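Local coordinates for protein putative N-acetylmuramoyl-L-alanine amidase,autolysin cwp6 (Peptoclostridium difficile, PDB 5J72) that probably cleaves the amide bond between N-acetylmuramic acid and L-alanine in peptidoglycan, acting as a zinc amidase carried on cell-wall-anchoring CWB2 modules, at residues S157-V162 with D181-L186; I147-W152 with K197-R202; E348-V353 with A401-N406. All coordinates share one frame; numbering follows the deposited sequence.

Interaction 1: S157-V162 with D181-L186; sequences SKVVIV and DAPILL
Leu-185 drops its isobutyl group between Val-159 and Ile-161, two residues that project from the same face of the neighbouring strand. Val-159 brings CG1 to the branch point of the leucine, its CG1 lying 3.8 Å from Leu-185 CG. That methyl is the one extended anti to the valine's own nitrogen (chi1 178°), and the chains cross obliquely. Ile-161 approaches with its end: CD1 comes back to within 3.9 Å of Leu-185 CB, while CG2 stays farther off. On the reverse face Val-160 and Ile-184 lie alongside each other and point the same way, with Val-160 CB 3.9 Å from Ile-184 CG1. Val-162 and Leu-186 prolong this second row.

Between the two apolar layers the backbones join in parallel pairing. Val-160 is gripped on both of its polar atoms: its N donates to Pro-183 O at 3.0 Å, and its O accepts from Leu-185 N at 2.8 Å. The next bond, from Val-162 N to Leu-185 O at 3.3 Å, is weak, as the strands draw slightly apart; the axes of 158-162 and 184-186 are also turned by 45°.

Before the pairing begins, Ala-182 touches the other strand, its CB lying 3.3 Å from Lys-158 O. Beyond it a water accepts from Lys-158 N and donates weakly to Asp-181 O. Asp-181, with positive phi, is the C-prime residue of the Schellman motif that ends helix 174-180. Helix and strands together form a beta-alpha-beta crossover, which here supplies one edge of the four-stranded parallel sheet in a CWB2 cell-wall-binding module.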
# COMPACT_ATOMS: atom_id res chain seq x y z
N SER A 157 -5.29 24.59 11.32
CA SER A 157 -6.33 25.63 11.13
C SER A 157 -7.51 25.09 10.32
O SER A 157 -8.60 25.64 10.40
CB SER A 157 -5.73 26.88 10.48
OG SER A 157 -5.28 26.50 9.20
N LYS A 158 -7.31 24.01 9.57
CA LYS A 158 -8.39 23.39 8.81
C LYS A 158 -8.52 21.91 9.19
O LYS A 158 -7.52 21.27 9.56
CB LYS A 158 -8.12 23.42 7.30
CG LYS A 158 -8.14 24.84 6.71
CD LYS A 158 -7.75 24.80 5.18
CE LYS A 158 -8.35 25.94 4.39
NZ LYS A 158 -7.71 27.18 4.76
N VAL A 159 -9.73 21.39 9.12
CA VAL A 159 -10.01 19.97 9.33
C VAL A 159 -10.97 19.57 8.23
O VAL A 159 -11.95 20.29 7.99
CB VAL A 159 -10.67 19.63 10.71
CG1 VAL A 159 -10.97 18.12 10.82
CG2 VAL A 159 -9.73 20.06 11.87
N VAL A 160 -10.70 18.43 7.57
CA VAL A 160 -11.61 17.91 6.56
C VAL A 160 -12.49 16.90 7.24
O VAL A 160 -12.03 16.08 8.04
CB VAL A 160 -10.82 17.29 5.40
CG1 VAL A 160 -11.78 16.56 4.38
CG2 VAL A 160 -10.04 18.41 4.71
N ILE A 161 -13.78 16.91 6.90
CA ILE A 161 -14.66 15.93 7.54
C ILE A 161 -15.37 15.12 6.43
O ILE A 161 -15.79 15.70 5.44
CB ILE A 161 -15.75 16.76 8.30
CG1 ILE A 161 -15.15 17.36 9.63
CG2 ILE A 161 -16.91 15.80 8.61
CD1 ILE A 161 -15.12 16.34 10.75
N VAL A 162 -15.47 13.85 6.62
CA VAL A 162 -16.11 12.92 5.67
C VAL A 162 -17.02 12.09 6.54
O VAL A 162 -16.74 11.91 7.71
CB VAL A 162 -14.98 12.04 5.06
CG1 VAL A 162 -15.54 10.77 4.48
CG2 VAL A 162 -14.21 12.88 4.00
N ASP A 181 -2.84 20.66 4.28
CA ASP A 181 -1.98 20.11 5.37
C ASP A 181 -2.93 19.98 6.59
O ASP A 181 -2.73 20.56 7.64
CB ASP A 181 -0.75 21.01 5.65
CG ASP A 181 0.23 20.38 6.66
OD1 ASP A 181 0.12 19.13 6.93
OD2 ASP A 181 1.09 21.12 7.18
N ALA A 182 -3.99 19.20 6.39
CA ALA A 182 -5.02 19.00 7.39
C ALA A 182 -5.38 17.54 7.56
O ALA A 182 -5.24 16.77 6.63
CB ALA A 182 -6.30 19.69 6.89
N PRO A 183 -5.82 17.16 8.75
CA PRO A 183 -6.23 15.79 8.95
C PRO A 183 -7.71 15.62 8.48
O PRO A 183 -8.46 16.62 8.34
CB PRO A 183 -6.17 15.61 10.47
CG PRO A 183 -6.56 17.00 11.00
CD PRO A 183 -5.87 17.97 10.00
N ILE A 184 -8.12 14.38 8.30
CA ILE A 184 -9.49 14.08 7.98
C ILE A 184 -10.07 13.44 9.26
O ILE A 184 -9.51 12.47 9.80
CB ILE A 184 -9.57 13.08 6.83
CG1 ILE A 184 -9.17 13.77 5.51
CG2 ILE A 184 -11.01 12.43 6.84
CD1 ILE A 184 -8.95 12.82 4.27
N LEU A 185 -11.15 14.01 9.78
CA LEU A 185 -11.82 13.38 10.93
C LEU A 185 -13.22 12.90 10.40
O LEU A 185 -13.65 13.32 9.34
CB LEU A 185 -12.08 14.35 12.13
CG LEU A 185 -10.77 14.82 12.79
CD1 LEU A 185 -11.10 15.84 13.92
CD2 LEU A 185 -9.91 13.62 13.31
N LEU A 186 -13.90 12.10 11.19
CA LEU A 186 -15.14 11.51 10.69
C LEU A 186 -16.41 11.92 11.42
O LEU A 186 -16.42 12.07 12.65
CB LEU A 186 -14.99 9.96 10.84
CG LEU A 186 -13.74 9.40 10.14
CD1 LEU A 186 -13.62 7.92 10.42
CD2 LEU A 186 -13.79 9.70 8.65
O HOH W 1 -4.67 23.33 7.97

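Interaction 2: I147-W152 with K197-R202; sequences ISKQGW and KAELKR
Ser-148 and Glu-199 face each other between two nearly parallel helices, and the serine OG gives its proton to Glu-199 OE2 over 2.7 Å. It reaches that oxygen on the anti side, 17° out of the carboxylate plane. One turn further along its own helix, Arg-202 takes the syn sides in a side-on, two-point salt bridge: NE bonds OE1 of Glu-199 at 2.9 Å, and NH1 bonds OE2 of Glu-199 at 2.8 Å. Glu-199 OE2 thus takes two donors, one from each helix. The guanidinium also turns its edge to the other helix's end, where NH1 meets Trp-152 O at 3.0 Å from above the carbonyl plane. Lys-149, extended beyond CG, lays its methylenes across this pair, with CE 3.3 Å from Glu-199 OE1. Its ammonium stops short of a salt bridge; a water that donates to the same oxygen accepts a weak bond from NZ. The neighbouring positive charges would probably favour an ionised Glu-199.

The axes of 147-151 and 197-202 approach to 11.2 Å, and polar side chains join these two helices of a CWB2 module. Beneath them Ser-148 and Glu-199 both rest on Leu-185 of strand 184-187, while Ile-147 and Trp-152 reach helix 375-387.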
# COMPACT_ATOMS: atom_id res chain seq x y z
N ILE A 147 -4.58 9.48 14.43
CA ILE A 147 -3.79 9.90 13.27
C ILE A 147 -3.59 11.44 13.33
O ILE A 147 -2.51 11.96 13.06
CB ILE A 147 -4.54 9.46 12.00
CG1 ILE A 147 -4.41 7.90 11.81
CG2 ILE A 147 -3.88 10.15 10.75
CD1 ILE A 147 -5.43 7.38 10.73
N SER A 148 -4.65 12.12 13.64
CA SER A 148 -4.69 13.58 13.78
C SER A 148 -3.65 14.04 14.86
O SER A 148 -2.84 14.94 14.63
CB SER A 148 -6.14 13.98 14.18
OG SER A 148 -6.13 15.39 14.38
N LYS A 149 -3.63 13.36 16.01
CA LYS A 149 -2.66 13.70 17.09
C LYS A 149 -1.27 13.44 16.68
O LYS A 149 -0.35 14.12 17.12
CB LYS A 149 -2.97 12.87 18.33
CG LYS A 149 -4.19 13.41 19.00
CD LYS A 149 -4.62 12.52 20.19
CE LYS A 149 -5.83 13.19 20.83
NZ LYS A 149 -6.42 12.41 21.97
N GLN A 150 -1.07 12.44 15.83
CA GLN A 150 0.29 12.17 15.37
C GLN A 150 0.83 13.21 14.44
O GLN A 150 1.98 13.65 14.61
CB GLN A 150 0.33 10.79 14.63
CG GLN A 150 1.74 10.34 14.24
CD GLN A 150 2.61 10.07 15.48
OE1 GLN A 150 2.09 9.79 16.58
NE2 GLN A 150 3.94 10.09 15.28
N GLY A 151 0.06 13.65 13.42
CA GLY A 151 0.69 14.59 12.49
C GLY A 151 0.36 16.06 12.77
O GLY A 151 0.94 16.98 12.16
N TRP A 152 -0.60 16.29 13.70
CA TRP A 152 -1.08 17.69 13.99
C TRP A 152 -1.17 17.86 15.49
O TRP A 152 -2.17 18.34 16.05
CB TRP A 152 -2.50 17.87 13.30
CG TRP A 152 -2.37 17.82 11.83
CD1 TRP A 152 -2.21 18.89 10.97
CD2 TRP A 152 -2.35 16.63 10.99
NE1 TRP A 152 -2.11 18.44 9.66
CE2 TRP A 152 -2.19 17.06 9.65
CE3 TRP A 152 -2.43 15.26 11.25
CZ2 TRP A 152 -2.14 16.15 8.57
CZ3 TRP A 152 -2.36 14.35 10.18
CH2 TRP A 152 -2.23 14.80 8.86
N LYS A 197 -15.72 15.36 18.30
CA LYS A 197 -15.96 16.65 18.95
C LYS A 197 -14.72 17.06 19.78
O LYS A 197 -14.30 18.19 19.69
CB LYS A 197 -17.21 16.48 19.85
CG LYS A 197 -17.33 17.53 20.96
CD LYS A 197 -18.65 17.29 21.79
CE LYS A 197 -18.77 18.30 22.93
NZ LYS A 197 -19.41 19.55 22.43
N ALA A 198 -14.13 16.14 20.56
CA ALA A 198 -13.01 16.50 21.41
C ALA A 198 -11.77 16.79 20.58
O ALA A 198 -10.97 17.66 20.97
CB ALA A 198 -12.71 15.37 22.42
N GLU A 199 -11.56 16.06 19.46
CA GLU A 199 -10.35 16.34 18.70
C GLU A 199 -10.51 17.66 17.92
O GLU A 199 -9.53 18.37 17.75
CB GLU A 199 -10.05 15.13 17.73
CG GLU A 199 -8.80 15.33 16.84
CD GLU A 199 -7.49 15.46 17.65
OE1 GLU A 199 -7.51 15.28 18.91
OE2 GLU A 199 -6.43 15.75 17.02
N LEU A 200 -11.73 17.98 17.40
CA LEU A 200 -11.95 19.26 16.77
C LEU A 200 -11.60 20.36 17.82
O LEU A 200 -10.92 21.33 17.52
CB LEU A 200 -13.44 19.49 16.37
CG LEU A 200 -13.88 18.72 15.12
CD1 LEU A 200 -15.36 18.86 14.96
CD2 LEU A 200 -13.16 19.33 13.90
N LYS A 201 -12.05 20.20 19.07
CA LYS A 201 -11.70 21.23 20.06
C LYS A 201 -10.18 21.33 20.31
O LYS A 201 -9.61 22.44 20.40
CB LYS A 201 -12.36 20.89 21.44
CG LYS A 201 -13.88 21.14 21.39
CD LYS A 201 -14.51 20.80 22.82
CE LYS A 201 -15.99 21.18 22.93
NZ LYS A 201 -16.23 22.69 22.97
N ARG A 202 -9.54 20.19 20.40
CA ARG A 202 -8.09 20.17 20.65
C ARG A 202 -7.31 20.82 19.49
O ARG A 202 -6.36 21.56 19.76
CB ARG A 202 -7.60 18.69 20.79
CG ARG A 202 -6.21 18.61 21.47
CD ARG A 202 -5.59 17.19 21.31
NE ARG A 202 -5.34 16.85 19.91
CZ ARG A 202 -4.31 17.33 19.22
NH1 ARG A 202 -4.18 17.04 17.94
NH2 ARG A 202 -3.41 18.12 19.82
O HOH W 2 -8.76 14.33 21.15

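Interaction 3: E348-V353 with A401-N406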
# COMPACT_ATOMS: atom_id res chain seq x y z
N GLU A 348 -2.77 -6.84 -5.29
CA GLU A 348 -1.79 -6.69 -6.37
C GLU A 348 -1.77 -5.28 -6.84
O GLU A 348 -0.69 -4.77 -7.17
CB GLU A 348 -2.07 -7.65 -7.61
CG GLU A 348 -0.78 -7.65 -8.47
CD GLU A 348 -0.88 -8.66 -9.62
OE1 GLU A 348 -1.99 -8.99 -9.99
OE2 GLU A 348 0.17 -9.08 -10.12
N THR A 349 -2.92 -4.61 -6.88
CA THR A 349 -2.85 -3.21 -7.37
C THR A 349 -2.06 -2.31 -6.32
O THR A 349 -1.28 -1.47 -6.69
CB THR A 349 -4.27 -2.67 -7.50
OG1 THR A 349 -5.00 -3.52 -8.44
CG2 THR A 349 -4.25 -1.24 -8.01
N ASN A 350 -2.30 -2.57 -5.04
CA ASN A 350 -1.55 -1.84 -3.99
C ASN A 350 -0.05 -2.06 -4.19
O ASN A 350 0.76 -1.11 -4.19
CB ASN A 350 -2.01 -2.34 -2.65
CG ASN A 350 -1.36 -1.56 -1.50
OD1 ASN A 350 -0.53 -2.14 -0.77
ND2 ASN A 350 -1.67 -0.24 -1.31
N ALA A 351 0.37 -3.35 -4.44
CA ALA A 351 1.82 -3.62 -4.62
C ALA A 351 2.33 -2.98 -5.88
O ALA A 351 3.47 -2.47 -5.88
CB ALA A 351 2.09 -5.16 -4.67
N ASN A 352 1.52 -2.94 -6.98
CA ASN A 352 2.06 -2.33 -8.21
C ASN A 352 2.16 -0.80 -8.07
O ASN A 352 3.05 -0.17 -8.69
CB ASN A 352 1.17 -2.67 -9.46
CG ASN A 352 1.47 -4.11 -9.93
OD1 ASN A 352 2.62 -4.60 -9.74
ND2 ASN A 352 0.53 -4.82 -10.52
N VAL A 353 1.22 -0.20 -7.32
CA VAL A 353 1.34 1.27 -7.11
C VAL A 353 2.62 1.55 -6.30
O VAL A 353 3.34 2.49 -6.58
CB VAL A 353 0.11 1.78 -6.33
CG1 VAL A 353 0.40 3.15 -5.66
CG2 VAL A 353 -1.10 1.88 -7.29
N ALA A 401 0.50 -12.24 -0.68
CA ALA A 401 1.66 -12.69 -1.46
C ALA A 401 2.12 -11.68 -2.47
O ALA A 401 3.29 -11.65 -2.86
CB ALA A 401 1.27 -14.01 -2.21
N TYR A 402 1.22 -10.80 -2.92
CA TYR A 402 1.63 -9.81 -3.94
C TYR A 402 2.63 -8.77 -3.34
O TYR A 402 3.33 -8.11 -4.11
CB TYR A 402 0.39 -9.07 -4.44
CG TYR A 402 -0.53 -9.99 -5.23
CD1 TYR A 402 -0.15 -10.49 -6.47
CD2 TYR A 402 -1.75 -10.37 -4.72
CE1 TYR A 402 -0.98 -11.35 -7.19
CE2 TYR A 402 -2.58 -11.25 -5.41
CZ TYR A 402 -2.19 -11.73 -6.65
OH TYR A 402 -3.03 -12.63 -7.30
N HIS A 403 2.69 -8.67 -2.01
CA HIS A 403 3.65 -7.73 -1.35
C HIS A 403 5.02 -8.33 -1.18
O HIS A 403 5.96 -7.62 -0.83
CB HIS A 403 3.13 -7.34 0.07
CG HIS A 403 1.87 -6.55 0.02
ND1 HIS A 403 1.68 -5.54 -0.92
CD2 HIS A 403 0.72 -6.66 0.72
CE1 HIS A 403 0.44 -5.07 -0.76
NE2 HIS A 403 -0.15 -5.72 0.22
N SER A 404 5.19 -9.65 -1.48
CA SER A 404 6.48 -10.27 -1.15
C SER A 404 7.67 -9.61 -1.70
O SER A 404 8.64 -9.42 -0.97
CB SER A 404 6.51 -11.73 -1.64
OG SER A 404 5.45 -12.42 -1.02
N THR A 405 7.67 -9.30 -2.97
CA THR A 405 8.85 -8.68 -3.56
C THR A 405 9.20 -7.28 -3.01
O THR A 405 10.35 -6.99 -2.71
CB THR A 405 8.65 -8.58 -5.07
OG1 THR A 405 8.16 -9.85 -5.54
CG2 THR A 405 9.91 -8.24 -5.80
N ASN A 406 8.19 -6.38 -2.96
CA ASN A 406 8.42 -5.05 -2.43
C ASN A 406 8.92 -5.17 -0.96
O ASN A 406 9.85 -4.48 -0.60
CB ASN A 406 7.07 -4.28 -2.39
CG ASN A 406 6.61 -3.82 -3.78
OD1 ASN A 406 7.41 -3.76 -4.73
ND2 ASN A 406 5.34 -3.48 -3.99
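Glu-348 sets CB over one face of the Tyr-402 ring, where helix 346-357 of a CWB2 cell-wall-binding module meets the segment leading into helix 404-409. Starting at the root, CB makes a CH-pi contact: Glu-348 CB stands 3.7 Å from the centroid of the Tyr-402 ring and 15° off its normal. With CG anti to the backbone nitrogen (chi1 -165°), the chain then runs out past the rim of the ring beside CD1 and CE1. Glu-348 CG comes to 3.5 Å from Tyr-402 CD1, and a step later Glu-348 CD lies 3.6 Å from Tyr-402 CE1. The carboxylate tilts 28° from the ring plane, and its OE1 accepts a hydrogen bond from Ala-344 N. That bond holds the tip in place beyond the CD1-CE1 rim of the ring. The phenol oxygen of Tyr-402 in turn bonds Lys-623 NZ, and its ring touches Leu-486 on helix 477-494; this side of the module therefore abuts the amidase part of the chain.

One turn along, Ala-351 needs little room, and the chains come close: its CB is 3.2 Å from Tyr-402 O and also lies against the His-403 ring. The imidazole presents CE1 to the amide of Asn-350, with Asn-350 OD1 3.1 Å from His-403 CE1 and the two flat groups almost perpendicular. Both are fixed by other partners, His-403 NE2 on Ile-393 O and Asn-350 ND2 on Ile-391 O and Asn-275 OD1, tying the pair to strand 391-394 and helix 270-283. The last grip is polar: Asn-406 ND2 donates to Ala-351 O at 2.8 Å, the acceptor lying in the amide plane of the asparagine while the donor is tilted from the carbonyl plane.

In the fold
Interactions 1 and 2 belong to one CWB2 module and have centres about 9 Å apart. Trp-152 couples them: its NE1 lies 3.0 Å from Asp-181 O, a probable hydrogen bond, and its ring packs on Ala-182 and Pro-183. The same indole side chain comes within about 4 Å of a bound calcium ion, from which the Pro-183 side chain is about 8 Å away. Interaction 3 sits in another CWB2 module, its nearest atoms about 16 Å from interaction 1 and 15 Å from interaction 2. The zinc, bound by His-460, Glu-477 and His-530, lies in the amidase part, which interaction 3 touches through the middle of helix 477-494.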